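Local coordinates for NanU sialic acid binding protein (Bacteroides fragilis, PDB 4L7T) that probably binds sialic acid with high affinity at the outer membrane, as a SusD-like partner of the NanO transport system, at residues Gly71-Gln76 with Gly318-Gln323; Leu322-Asp327 with Ile359-Asn364. All blocks are in the same frame, centred on the assembly; numbering follows the deposited sequence.

How the contacts relate
Following the chain from the N terminus, strand 65-67 leads into the loop that holds 71-76, and contact 1 joins that loop to 318-323, closing an excursion of 241 residues, nearly half of them helical. Contact 2 starts where this ends: L322 and Q323 belong to both, and 322-327 meets 359-364 across a short loop of 31 residues that includes most of the hairpin 344-350/356-363. The loops therefore follow one another instead of crossing or nesting, with the two centres 11 Å apart. Strand 323-324, antiparallel to 65-67, stands between them, so the N-terminal loop, the two-stranded pair and the hairpin are tied in series.

Contact 1: residues Gly71-Gln76 with Gly318-Gln323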
# COMPACT_ATOMS: atom_id res chain seq x y z
N GLY A 71 -3.50 -24.37 7.72
CA GLY A 71 -2.84 -25.63 7.18
C GLY A 71 -1.74 -26.15 8.08
O GLY A 71 -1.17 -27.21 7.83
N GLY A 72 -1.44 -25.41 9.13
CA GLY A 72 -0.41 -25.93 10.07
C GLY A 72 0.91 -25.20 10.16
O GLY A 72 1.77 -25.52 11.05
N GLU A 73 1.12 -24.24 9.29
CA GLU A 73 2.39 -23.57 9.33
C GLU A 73 2.67 -22.90 10.65
O GLU A 73 1.77 -22.29 11.34
CB GLU A 73 2.54 -22.46 8.23
CG GLU A 73 2.53 -22.97 6.79
CD GLU A 73 1.14 -23.02 6.19
OE1 GLU A 73 0.09 -23.33 6.89
OE2 GLU A 73 1.11 -22.69 4.94
N ALA A 74 3.94 -22.85 11.00
CA ALA A 74 4.41 -21.93 11.98
C ALA A 74 4.46 -20.52 11.43
O ALA A 74 4.79 -20.29 10.27
CB ALA A 74 5.79 -22.39 12.42
N THR A 75 4.22 -19.56 12.30
CA THR A 75 4.34 -18.15 11.88
C THR A 75 5.74 -17.56 11.94
O THR A 75 6.06 -16.60 11.17
CB THR A 75 3.31 -17.25 12.65
OG1 THR A 75 3.54 -17.40 14.09
CG2 THR A 75 1.89 -17.69 12.28
N GLN A 76 6.65 -18.15 12.75
CA GLN A 76 8.11 -17.84 12.70
C GLN A 76 8.44 -16.38 12.89
O GLN A 76 9.42 -15.88 12.35
CB GLN A 76 8.75 -18.41 11.44
CG GLN A 76 8.65 -19.92 11.41
CD GLN A 76 9.16 -20.52 10.11
OE1 GLN A 76 9.45 -19.82 9.15
NE2 GLN A 76 9.32 -21.83 10.11
N GLY A 318 2.73 -21.79 -1.91
CA GLY A 318 3.44 -20.86 -1.10
C GLY A 318 3.37 -21.33 0.35
O GLY A 318 3.21 -22.52 0.61
N LEU A 319 3.47 -20.38 1.27
CA LEU A 319 3.26 -20.67 2.72
C LEU A 319 2.42 -19.54 3.34
O LEU A 319 2.54 -18.36 2.91
CB LEU A 319 4.60 -20.81 3.44
CG LEU A 319 5.34 -22.10 3.02
CD1 LEU A 319 6.73 -22.11 3.57
CD2 LEU A 319 4.66 -23.39 3.47
N ILE A 320 1.60 -19.91 4.34
CA ILE A 320 0.82 -18.90 5.02
C ILE A 320 1.56 -18.63 6.32
O ILE A 320 1.72 -19.54 7.19
CB ILE A 320 -0.56 -19.39 5.33
CG1 ILE A 320 -1.43 -19.71 4.09
CG2 ILE A 320 -1.28 -18.33 6.28
CD1 ILE A 320 -1.62 -18.52 3.08
N ARG A 321 2.02 -17.38 6.49
CA ARG A 321 2.63 -16.92 7.74
C ARG A 321 1.76 -15.89 8.41
O ARG A 321 1.82 -15.68 9.60
CB ARG A 321 4.03 -16.32 7.57
CG ARG A 321 5.05 -17.23 6.81
CD ARG A 321 5.43 -18.46 7.61
NE ARG A 321 6.53 -19.12 6.85
CZ ARG A 321 6.97 -20.35 7.14
NH1 ARG A 321 6.40 -21.05 8.14
NH2 ARG A 321 8.01 -20.82 6.45
N LEU A 322 1.00 -15.17 7.58
CA LEU A 322 -0.01 -14.19 8.06
C LEU A 322 -1.35 -14.78 7.68
O LEU A 322 -1.69 -14.91 6.46
CB LEU A 322 0.17 -12.85 7.31
CG LEU A 322 1.30 -11.93 7.80
CD1 LEU A 322 1.70 -10.72 6.84
CD2 LEU A 322 1.03 -11.34 9.17
N GLN A 323 -2.16 -15.12 8.68
CA GLN A 323 -3.47 -15.75 8.47
C GLN A 323 -4.58 -14.71 8.68
O GLN A 323 -4.76 -14.21 9.80
CB GLN A 323 -3.62 -16.96 9.45
CG GLN A 323 -5.02 -17.61 9.41
CD GLN A 323 -5.41 -18.14 8.04
OE1 GLN A 323 -4.71 -19.01 7.45
NE2 GLN A 323 -6.50 -17.57 7.48
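R321 and E73 reach across the contact through bent side chains. In R321, CG lies opposite the carbonyl carbon, beside the backbone N, and a bend at chi2 (-68°) brings the guanidinium to the carbonyl of A74; in E73, CG likewise lies opposite the carbonyl carbon and a turn at chi2 (90°) takes the carboxylate to the backbone of I320. Two hydrogen bonds result. R321 NH1 donates to A74 O at 2.8 Å, the acceptor lying at the edge of the guanidinium and near its plane. I320 N donates to E73 OE2 at 2.9 Å; this bond is nearly straight, yet it meets the oxygen from above the carboxylate plane. OE2 also bonds to Y295 OH, so two hydrogen bonds grip this one oxygen.

Q76 extends beyond CG and lays its amide over one guanidinium face of R321, the two planes 31° apart. Q76 OE1 lies 3.2 Å from R321 CZ, above the centre of the group; its approach to NH2 has a poor angle, so the evidence supports a polar oxygen-over-face contact and no hydrogen bond. The opposite face has L319 CB, offset toward the rim. Further along, T75 CG2 packs against R321 O at 3.4 Å, while T75 OG1 turns to E79. I320 O, buried by the contact, has no hydrogen-bonding partner in the model.

This is a surface contact of two irregular segments, burying 360 Å² in total. Backbone bonds from L319 to R286 and from R321 to N288 secure 318-323 to helix 284-289, whereas Q323 continues into the antiparallel pairing with strand 65-67. The loop 71-76, which leads from that strand toward helix 80-83, is thus joined to the segment between helix 293-299 and strand 323-324.

Contact 2: residues Leu322-Asp327 with Ile359-Asn364; sequences LQIRYD and IAPFCN
I324 and P361 form the apolar centre, with I324 CG2 resting 3.6 Å from P361 CG. The proline belongs to the second strand, 356-363, of an antiparallel hairpin whose first strand is 344-350, next to a classic beta bulge in which I359 and A360 both face V347. I324 has chi1 near -61°, which sets CG2 opposite its backbone N and against the CG corner of the proline ring, while CD1 reaches the peptide joining F362 and C363; its distance to C363 N is 3.8 Å. The touching parts run 128° apart, and no backbone hydrogen bond joins the two segments: this is side-chain packing of one strand pair against another.

Outward from this centre, the ring of Y326 lies beside the bulge. Its CD1 and CE1 are equally near A360 CB, CD1 at 3.6 Å. I359 O lies over one face, offset toward the rim, and the CD of Q323 is in plane at the ring edge. Y326 OH bonds to V68 O, placing the tyrosine between the hairpin and the chain beyond strand 65-67.

Q323 makes up the polar edge. A bend at chi2 (59°) folds its amide back so that NE2 serves two carbonyls: I324 O of its own segment at 2.8 Å, and P361 O across the contact at 3.2 Å, both near the amide plane. Q323 OE1 accepts from F70 N, which helps fix which way round the amide lies. The same OE1 also accepts a hydrogen bond from a water at 2.9 Å, and that water donates a second one to P361 O, so this carbonyl oxygen receives NE2 directly and is linked to OE1 through the water.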
# COMPACT_ATOMS: atom_id res chain seq x y z
N LEU A 322 1.00 -15.17 7.58
CA LEU A 322 -0.01 -14.19 8.06
C LEU A 322 -1.35 -14.78 7.68
O LEU A 322 -1.69 -14.91 6.46
CB LEU A 322 0.17 -12.85 7.31
CG LEU A 322 1.30 -11.93 7.80
CD1 LEU A 322 1.70 -10.72 6.84
CD2 LEU A 322 1.03 -11.34 9.17
N GLN A 323 -2.16 -15.12 8.68
CA GLN A 323 -3.47 -15.75 8.47
C GLN A 323 -4.58 -14.71 8.68
O GLN A 323 -4.76 -14.21 9.80
CB GLN A 323 -3.62 -16.96 9.45
CG GLN A 323 -5.02 -17.61 9.41
CD GLN A 323 -5.41 -18.14 8.04
OE1 GLN A 323 -4.71 -19.01 7.45
NE2 GLN A 323 -6.50 -17.57 7.48
N ILE A 324 -5.36 -14.43 7.63
CA ILE A 324 -6.52 -13.58 7.75
C ILE A 324 -7.45 -14.15 8.83
O ILE A 324 -7.69 -15.38 8.86
CB ILE A 324 -7.28 -13.61 6.41
CG1 ILE A 324 -6.39 -13.07 5.27
CG2 ILE A 324 -8.64 -12.85 6.54
CD1 ILE A 324 -6.87 -13.57 3.90
N ARG A 325 -7.97 -13.28 9.70
CA ARG A 325 -8.88 -13.74 10.77
C ARG A 325 -10.04 -14.55 10.12
O ARG A 325 -10.71 -14.12 9.16
CB ARG A 325 -9.46 -12.60 11.59
CG ARG A 325 -8.53 -11.83 12.46
CD ARG A 325 -8.10 -12.60 13.72
NE ARG A 325 -7.32 -11.72 14.61
CZ ARG A 325 -6.71 -12.13 15.74
NH1 ARG A 325 -6.82 -13.39 16.14
NH2 ARG A 325 -6.01 -11.26 16.48
N TYR A 326 -10.27 -15.76 10.65
CA TYR A 326 -11.28 -16.64 10.02
C TYR A 326 -12.67 -16.00 9.89
O TYR A 326 -13.34 -16.22 8.88
CB TYR A 326 -11.47 -17.92 10.85
CG TYR A 326 -10.22 -18.79 11.10
CD1 TYR A 326 -9.05 -18.62 10.40
CD2 TYR A 326 -10.27 -19.79 12.06
CE1 TYR A 326 -7.91 -19.38 10.65
CE2 TYR A 326 -9.14 -20.60 12.29
CZ TYR A 326 -7.97 -20.38 11.56
OH TYR A 326 -6.82 -21.15 11.79
N ASP A 327 -13.08 -15.25 10.91
CA ASP A 327 -14.40 -14.63 10.88
C ASP A 327 -14.50 -13.40 9.99
O ASP A 327 -15.61 -12.91 9.79
CB ASP A 327 -14.89 -14.31 12.26
CG ASP A 327 -14.09 -13.25 12.96
OD1 ASP A 327 -13.01 -12.79 12.47
OD2 ASP A 327 -14.55 -12.85 14.05
N ILE A 359 -13.32 -23.72 6.81
CA ILE A 359 -12.13 -23.70 7.62
C ILE A 359 -11.63 -22.22 7.76
O ILE A 359 -11.57 -21.65 8.88
CB ILE A 359 -11.04 -24.57 7.00
CG1 ILE A 359 -11.52 -26.05 6.92
CG2 ILE A 359 -9.74 -24.51 7.85
CD1 ILE A 359 -11.90 -26.64 8.32
N ALA A 360 -11.28 -21.61 6.63
CA ALA A 360 -10.54 -20.29 6.71
C ALA A 360 -10.37 -19.69 5.33
O ALA A 360 -10.51 -20.41 4.30
CB ALA A 360 -9.05 -20.47 7.36
N PRO A 361 -9.97 -18.39 5.26
CA PRO A 361 -9.83 -17.78 3.94
C PRO A 361 -8.37 -17.53 3.58
O PRO A 361 -7.54 -17.58 4.49
CB PRO A 361 -10.58 -16.47 4.12
CG PRO A 361 -10.21 -15.98 5.54
CD PRO A 361 -10.10 -17.37 6.33
N PHE A 362 -8.05 -17.27 2.31
CA PHE A 362 -6.71 -16.86 1.83
C PHE A 362 -6.92 -15.77 0.76
O PHE A 362 -8.03 -15.62 0.23
CB PHE A 362 -5.81 -18.01 1.34
CG PHE A 362 -6.28 -18.71 0.11
CD1 PHE A 362 -5.87 -18.25 -1.17
CD2 PHE A 362 -7.04 -19.87 0.21
CE1 PHE A 362 -6.29 -18.94 -2.34
CE2 PHE A 362 -7.42 -20.54 -0.92
CZ PHE A 362 -7.05 -20.06 -2.20
N CYS A 363 -5.89 -14.99 0.55
CA CYS A 363 -5.92 -13.86 -0.34
C CYS A 363 -6.19 -14.33 -1.79
O CYS A 363 -5.43 -15.17 -2.32
CB CYS A 363 -4.54 -13.16 -0.24
SG CYS A 363 -4.44 -11.81 -1.49
N ASN A 364 -7.20 -13.71 -2.42
CA ASN A 364 -7.48 -13.99 -3.86
C ASN A 364 -7.31 -12.75 -4.76
O ASN A 364 -7.63 -12.76 -5.96
CB ASN A 364 -8.87 -14.54 -4.02
CG ASN A 364 -9.11 -15.24 -5.38
OD1 ASN A 364 -8.24 -15.96 -5.94
ND2 ASN A 364 -10.29 -14.95 -5.96
O HOH W 1 -4.70 -18.21 4.70